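PDB 4BE3: alginate lyase, family PL7 from Zobellia galactanivorans, which acts as an exolytic alginate lyase, cleaving the uronic acid chains of alginate by beta-elimination. Local coordinates for residues 142-145 with 146-150; 227-230 with 231-235; 68-71 with 72-76. All blocks are in the same frame, centred on the assembly; numbering follows the deposited sequence.

All three contacts are local, each joining side chains a few residues apart on one continuous run of chain. Contact 1 turns the loop between strands 133-141 and 153-157 and lies at the surface, with mostly polar side chains and an aspartate-serine pair. Contact 2 forms the short helix 229-234; partly buried, it is the most apolar of the three, and its inner side rests on Y154 of strand 153-157, which contact 1 leads into. Their centres are about 15 Å apart. Contact 3, also a surface contact, lies about 30 Å, centre to centre, from contact 2; at the end of strand 65-70, it relies on an amide-indole hydrogen bond and borders the second subunit.

Contact 1. Residues 142-145 with 146-150; sequences INTK and GDNSK
T144 turns its side chain inward against D147 and N148, on the far side of the bend that carries the chain from strand 133-141 back into strand 153-157. This is the close-packed part of the contact. With T144 CG2 anti to the backbone N, the methyl is set against the next stretch of backbone, where T144 CG2 lies 3.4 Å from D147 O. The side chains of T144 and N148 cross at about a right angle, and T144 CB comes to 4.1 Å from N148 CA. T144 is buried, its carbonyl oxygen taking a hydrogen bond from R245 NH1 beyond the loop, and N148 reaches across to H116, its side chain about 11 Å from the bound tartrate.

The opposite character appears round the turn. G146 has a positive phi (84°), and a beta carbon there would fall 2.4 Å from K145 O, so the bend depends on the missing side chain. K145 touches the turn near its root, through CB and CG, with K145 CB 3.5 Å from G146 N, while the rest of its chain leads off to the exposed side. K150 likewise sends its ammonium group away, toward a long, weak ion pair with D241.

Beyond G146 the chain is ordered by an Asx turn: D147 OD1 accepts a hydrogen bond from S149 N at 2.9 Å, nearly straight at 166°, though the donor sits well above the carboxylate plane. The second carboxylate oxygen takes the hydroxyl, S149 OG to D147 OD2 being 2.7 Å. Backbone K150 N bonds to D147 O at 3.2 Å and closes the short 3-10 turn. With a donor on each oxygen, the exposed carboxylate of D147 is probably restrained in its rotation, and its charged form is likely to be stabilised.

Contact 2. Residues 227-230 with 231-235; sequences IPQQ and IKTLY
I231 packs back against I227 and P228, and its side chain can be followed outward from the helix. At its root, I231 CB presses on I227 CG2 at 3.4 Å, tighter than usual for two carbons, and also lies 3.5 Å from P228 O. The branch methyl stays with the same neighbour, I231 CG2 standing 3.6 Å from I227 CG2. The other branch, CG1, lies anti to the carbonyl carbon (chi1 -60°), which lays it alongside the proline ring, with I231 CG1 3.7 Å from P228 CD. At the tip, I231 CD1 bends back over the backbone and comes to 4.1 Å from Q230 C, while W152 and, on strand 153-157, Y154 also touch the side chain.

This packing sits at the start of helix 229-234, one of two short helices in a fold built mainly of beta-sheet, with P228 as its N-cap residue. P228 O receives I231 N at 2.9 Å and, more weakly, K232 N. The i to i+4 bonding continues, T233 N bonding to Q229 O and L234 N to Q230 O. On the outer side a water bridges two polar side chains: Q229 NE2 donates to it at 2.7 Å, and T233 OG1 is its other partner. Past the helix, Y235 OH bonds to D153 N.

Contact 3. Residues 68-71 with 72-76; sequences LGQK and KHWIP
Q70 and W74 meet through a hydrogen bond, W74 NE1 donating to Q70 OE1 at 2.9 Å with an N-H...O angle of 154°. The oxygen lies in the indole plane at the ring edge, but the donor is tilted from the carbonyl plane, and the amide and ring planes stand 65° apart. Q70 runs out fully extended, CG anti to the backbone N (chi1 174°), and this carries the amide past the turn to the indole. On the way it passes K72, whose carbonyl lies close to the amide, Q70 CD being 3.4 Å from K72 O.

Next along the chain, H73 folds back on the strand end. Q70 O lies at the imidazole edge, in the ring plane, 3.5 Å from H73 CD2, and H73 CD2 also comes to 3.2 Å from K71 O. A water links the two segments once more, donating to Q70 O at 2.8 Å and hydrogen-bonding H73 NE2.

The contact is the exit from strand 65-70, which pairs antiparallel with strand 254-258 in a large curved sheet of the concanavalin-like jelly roll characteristic of PL7 lyases. That neighbouring strand holds the second shell: F256 N also bonds to Q70 OE1, the ring of F256 meets that of W74, and Y255, a residue of the tartrate pocket, stacks on H73. A leucine in place of Q70 has no acceptor, which is likely to leave the indole N-H and F256 N without their shared mate and the W74 ring less fixed.

K71 points away, its ammonium bound to the carbonyl oxygens of E25 and D12. Farther out, H73 packs on T78 of the second subunit, and I75 on I75 of that subunit.

Contact 1. Residues 142-145 with 146-150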
# COMPACT_ATOMS: atom_id res chain seq x y z
N ILE A 142 -15.40 -5.96 16.21
CA ILE A 142 -14.48 -5.16 17.02
C ILE A 142 -13.09 -5.75 17.04
O ILE A 142 -12.89 -6.94 16.96
CB ILE A 142 -15.03 -4.96 18.48
CG1 ILE A 142 -15.39 -6.32 19.08
CG2 ILE A 142 -16.25 -4.01 18.50
CD1 ILE A 142 -15.45 -6.26 20.67
N ASN A 143 -12.08 -4.84 17.09
CA ASN A 143 -10.75 -5.35 17.34
C ASN A 143 -10.54 -5.47 18.87
O ASN A 143 -10.12 -4.51 19.52
CB ASN A 143 -9.74 -4.34 16.74
CG ASN A 143 -8.33 -4.98 16.60
OD1 ASN A 143 -7.32 -4.32 16.23
ND2 ASN A 143 -8.27 -6.26 16.80
N THR A 144 -10.99 -6.61 19.40
CA THR A 144 -11.25 -6.77 20.84
C THR A 144 -10.02 -6.38 21.67
O THR A 144 -8.90 -6.75 21.30
CB THR A 144 -11.50 -8.26 21.10
OG1 THR A 144 -12.38 -8.74 20.07
CG2 THR A 144 -12.22 -8.49 22.51
N LYS A 145 -10.23 -5.62 22.72
CA LYS A 145 -9.13 -5.31 23.70
C LYS A 145 -8.99 -6.56 24.47
O LYS A 145 -9.92 -7.00 25.08
CB LYS A 145 -9.56 -4.10 24.54
CG LYS A 145 -8.46 -3.58 25.51
CD LYS A 145 -9.20 -2.63 26.44
CE LYS A 145 -8.45 -2.44 27.76
NZ LYS A 145 -7.22 -1.65 27.43
N GLY A 146 -7.82 -7.19 24.48
CA GLY A 146 -7.72 -8.44 25.27
C GLY A 146 -8.20 -9.69 24.53
O GLY A 146 -8.02 -9.79 23.35
N ASP A 147 -8.88 -10.58 25.20
CA ASP A 147 -9.16 -11.90 24.70
C ASP A 147 -10.24 -11.81 23.62
O ASP A 147 -11.43 -11.45 23.87
CB ASP A 147 -9.70 -12.71 25.88
CG ASP A 147 -10.25 -14.08 25.51
OD1 ASP A 147 -9.98 -14.66 24.43
OD2 ASP A 147 -11.01 -14.59 26.41
N ASN A 148 -9.86 -12.28 22.48
CA ASN A 148 -10.77 -12.24 21.30
C ASN A 148 -11.94 -13.22 21.41
O ASN A 148 -12.83 -13.18 20.56
CB ASN A 148 -9.94 -12.58 20.05
CG ASN A 148 -10.60 -12.01 18.74
OD1 ASN A 148 -10.50 -12.60 17.67
ND2 ASN A 148 -11.20 -10.83 18.85
N SER A 149 -11.99 -14.10 22.44
CA SER A 149 -13.13 -14.97 22.42
C SER A 149 -14.40 -14.13 22.78
O SER A 149 -15.47 -14.69 22.68
CB SER A 149 -13.01 -16.12 23.46
OG SER A 149 -12.89 -15.49 24.72
N LYS A 150 -14.25 -12.89 23.28
CA LYS A 150 -15.43 -12.11 23.62
C LYS A 150 -15.83 -11.16 22.45
O LYS A 150 -16.63 -10.21 22.65
CB LYS A 150 -15.15 -11.22 24.82
CG LYS A 150 -14.97 -11.98 26.17
CD LYS A 150 -13.94 -11.15 26.97
CE LYS A 150 -13.71 -11.58 28.45
NZ LYS A 150 -14.83 -11.06 29.30

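Contact 2. Residues 227-230 with 231-235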
# COMPACT_ATOMS: atom_id res chain seq x y z
N ILE A 227 -21.70 -1.02 24.17
CA ILE A 227 -22.08 -2.14 23.30
C ILE A 227 -23.49 -1.93 22.78
O ILE A 227 -24.42 -1.74 23.58
CB ILE A 227 -21.95 -3.45 24.09
CG1 ILE A 227 -20.54 -3.61 24.65
CG2 ILE A 227 -22.54 -4.67 23.31
CD1 ILE A 227 -20.32 -4.91 25.40
N PRO A 228 -23.72 -1.95 21.48
CA PRO A 228 -25.11 -1.74 21.05
C PRO A 228 -26.15 -2.79 21.58
O PRO A 228 -25.86 -3.96 21.80
CB PRO A 228 -25.03 -1.89 19.51
CG PRO A 228 -23.61 -1.56 19.16
CD PRO A 228 -22.78 -2.07 20.35
N GLN A 229 -27.40 -2.35 21.74
CA GLN A 229 -28.43 -3.36 22.08
C GLN A 229 -28.51 -4.51 21.13
O GLN A 229 -28.87 -5.66 21.54
CB GLN A 229 -29.81 -2.64 22.16
CG GLN A 229 -30.89 -3.49 22.96
CD GLN A 229 -30.60 -3.64 24.50
OE1 GLN A 229 -29.84 -2.86 25.06
NE2 GLN A 229 -31.16 -4.71 25.19
N GLN A 230 -28.17 -4.32 19.81
CA GLN A 230 -28.23 -5.40 18.90
C GLN A 230 -27.31 -6.53 19.37
O GLN A 230 -27.70 -7.69 19.15
CB GLN A 230 -27.72 -4.94 17.48
CG GLN A 230 -27.75 -6.15 16.49
CD GLN A 230 -27.08 -5.71 15.15
OE1 GLN A 230 -27.70 -4.91 14.28
NE2 GLN A 230 -25.83 -6.04 15.05
N ILE A 231 -26.17 -6.16 19.93
CA ILE A 231 -25.15 -7.20 20.34
C ILE A 231 -25.75 -7.94 21.59
O ILE A 231 -25.78 -9.12 21.65
CB ILE A 231 -23.86 -6.59 20.80
CG1 ILE A 231 -23.18 -5.72 19.69
CG2 ILE A 231 -22.92 -7.68 21.36
CD1 ILE A 231 -23.33 -6.29 18.37
N LYS A 232 -26.30 -7.15 22.52
CA LYS A 232 -26.84 -7.81 23.80
C LYS A 232 -27.87 -8.80 23.38
O LYS A 232 -27.97 -9.94 23.96
CB LYS A 232 -27.54 -6.76 24.66
CG LYS A 232 -26.58 -5.59 24.83
CD LYS A 232 -25.71 -5.53 26.07
CE LYS A 232 -25.98 -4.15 26.72
NZ LYS A 232 -25.67 -4.07 28.21
N THR A 233 -28.76 -8.41 22.42
CA THR A 233 -29.82 -9.27 21.97
C THR A 233 -29.28 -10.47 21.13
O THR A 233 -29.63 -11.64 21.41
CB THR A 233 -30.81 -8.47 21.07
OG1 THR A 233 -31.44 -7.54 21.98
CG2 THR A 233 -32.01 -9.45 20.57
N LEU A 234 -28.54 -10.17 20.08
CA LEU A 234 -28.25 -11.31 19.16
C LEU A 234 -27.24 -12.30 19.85
O LEU A 234 -27.31 -13.52 19.58
CB LEU A 234 -27.59 -10.73 17.96
CG LEU A 234 -27.38 -11.75 16.79
CD1 LEU A 234 -28.76 -12.43 16.54
CD2 LEU A 234 -26.93 -10.95 15.59
N TYR A 235 -26.35 -11.80 20.74
CA TYR A 235 -25.38 -12.67 21.35
C TYR A 235 -25.87 -13.18 22.73
O TYR A 235 -25.07 -13.72 23.48
CB TYR A 235 -24.04 -11.98 21.53
CG TYR A 235 -23.37 -11.84 20.14
CD1 TYR A 235 -23.70 -10.77 19.25
CD2 TYR A 235 -22.49 -12.86 19.71
CE1 TYR A 235 -23.05 -10.70 17.98
CE2 TYR A 235 -21.85 -12.77 18.46
CZ TYR A 235 -22.09 -11.69 17.68
OH TYR A 235 -21.50 -11.63 16.44
O HOH W 1 -32.64 -6.69 24.17

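Contact 3. Residues 68-71 with 72-76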
# COMPACT_ATOMS: atom_id res chain seq x y z
N LEU A 68 -11.13 -14.57 -3.37
CA LEU A 68 -9.77 -13.92 -3.63
C LEU A 68 -9.26 -13.25 -2.39
O LEU A 68 -10.10 -12.69 -1.61
CB LEU A 68 -10.03 -12.85 -4.66
CG LEU A 68 -10.65 -13.29 -5.93
CD1 LEU A 68 -10.68 -12.02 -6.84
CD2 LEU A 68 -9.75 -14.35 -6.65
N GLY A 69 -7.94 -13.13 -2.19
CA GLY A 69 -7.41 -12.30 -1.11
C GLY A 69 -6.38 -11.38 -1.81
O GLY A 69 -5.58 -11.86 -2.69
N GLN A 70 -6.43 -10.13 -1.43
CA GLN A 70 -5.49 -9.17 -2.09
C GLN A 70 -4.06 -9.45 -1.57
O GLN A 70 -3.78 -9.54 -0.35
CB GLN A 70 -5.95 -7.75 -1.69
CG GLN A 70 -5.01 -6.67 -2.15
CD GLN A 70 -5.52 -5.33 -1.64
OE1 GLN A 70 -6.13 -5.27 -0.50
NE2 GLN A 70 -5.18 -4.21 -2.32
N LYS A 71 -3.08 -9.48 -2.54
CA LYS A 71 -1.68 -9.84 -2.12
C LYS A 71 -0.99 -8.70 -1.38
O LYS A 71 -0.25 -8.95 -0.44
CB LYS A 71 -0.93 -10.07 -3.44
CG LYS A 71 -1.32 -11.38 -4.09
CD LYS A 71 -0.50 -11.53 -5.40
CE LYS A 71 -0.89 -12.86 -6.02
NZ LYS A 71 -0.11 -13.05 -7.33
N LYS A 72 -1.21 -7.46 -1.82
CA LYS A 72 -0.49 -6.33 -1.20
C LYS A 72 -1.29 -5.78 -0.00
O LYS A 72 -2.41 -5.35 -0.23
CB LYS A 72 -0.35 -5.24 -2.23
CG LYS A 72 0.80 -4.19 -1.77
CD LYS A 72 1.18 -3.31 -2.96
CE LYS A 72 2.51 -2.57 -2.74
NZ LYS A 72 2.03 -1.54 -1.75
N HIS A 73 -0.73 -5.80 1.19
CA HIS A 73 -1.52 -5.48 2.37
C HIS A 73 -1.40 -3.99 2.65
O HIS A 73 -0.50 -3.31 2.04
CB HIS A 73 -1.00 -6.31 3.48
CG HIS A 73 -1.13 -7.77 3.25
ND1 HIS A 73 -0.52 -8.70 4.08
CD2 HIS A 73 -1.78 -8.49 2.28
CE1 HIS A 73 -0.83 -9.95 3.65
NE2 HIS A 73 -1.62 -9.83 2.58
N TRP A 74 -2.15 -3.44 3.60
CA TRP A 74 -2.11 -2.04 3.89
C TRP A 74 -2.70 -1.83 5.26
O TRP A 74 -3.37 -2.68 5.78
CB TRP A 74 -2.86 -1.21 2.83
CG TRP A 74 -4.18 -1.90 2.44
CD1 TRP A 74 -4.39 -2.94 1.52
CD2 TRP A 74 -5.48 -1.56 2.99
NE1 TRP A 74 -5.77 -3.23 1.46
CE2 TRP A 74 -6.45 -2.43 2.32
CE3 TRP A 74 -5.93 -0.59 3.92
CZ2 TRP A 74 -7.79 -2.43 2.63
CZ3 TRP A 74 -7.33 -0.58 4.23
CH2 TRP A 74 -8.23 -1.50 3.57
N ILE A 75 -2.31 -0.73 5.91
CA ILE A 75 -2.93 -0.32 7.18
C ILE A 75 -3.98 0.73 6.84
O ILE A 75 -4.02 1.38 5.78
CB ILE A 75 -1.87 0.21 8.18
CG1 ILE A 75 -1.12 1.50 7.62
CG2 ILE A 75 -0.86 -0.87 8.48
CD1 ILE A 75 -0.27 2.15 8.77
N PRO A 76 -5.01 0.87 7.74
CA PRO A 76 -6.10 1.80 7.39
C PRO A 76 -5.63 3.20 7.11
O PRO A 76 -6.19 3.86 6.24
CB PRO A 76 -7.01 1.75 8.65
CG PRO A 76 -6.80 0.20 9.09
CD PRO A 76 -5.22 0.13 9.03
O HOH W 2 -3.12 -11.70 1.23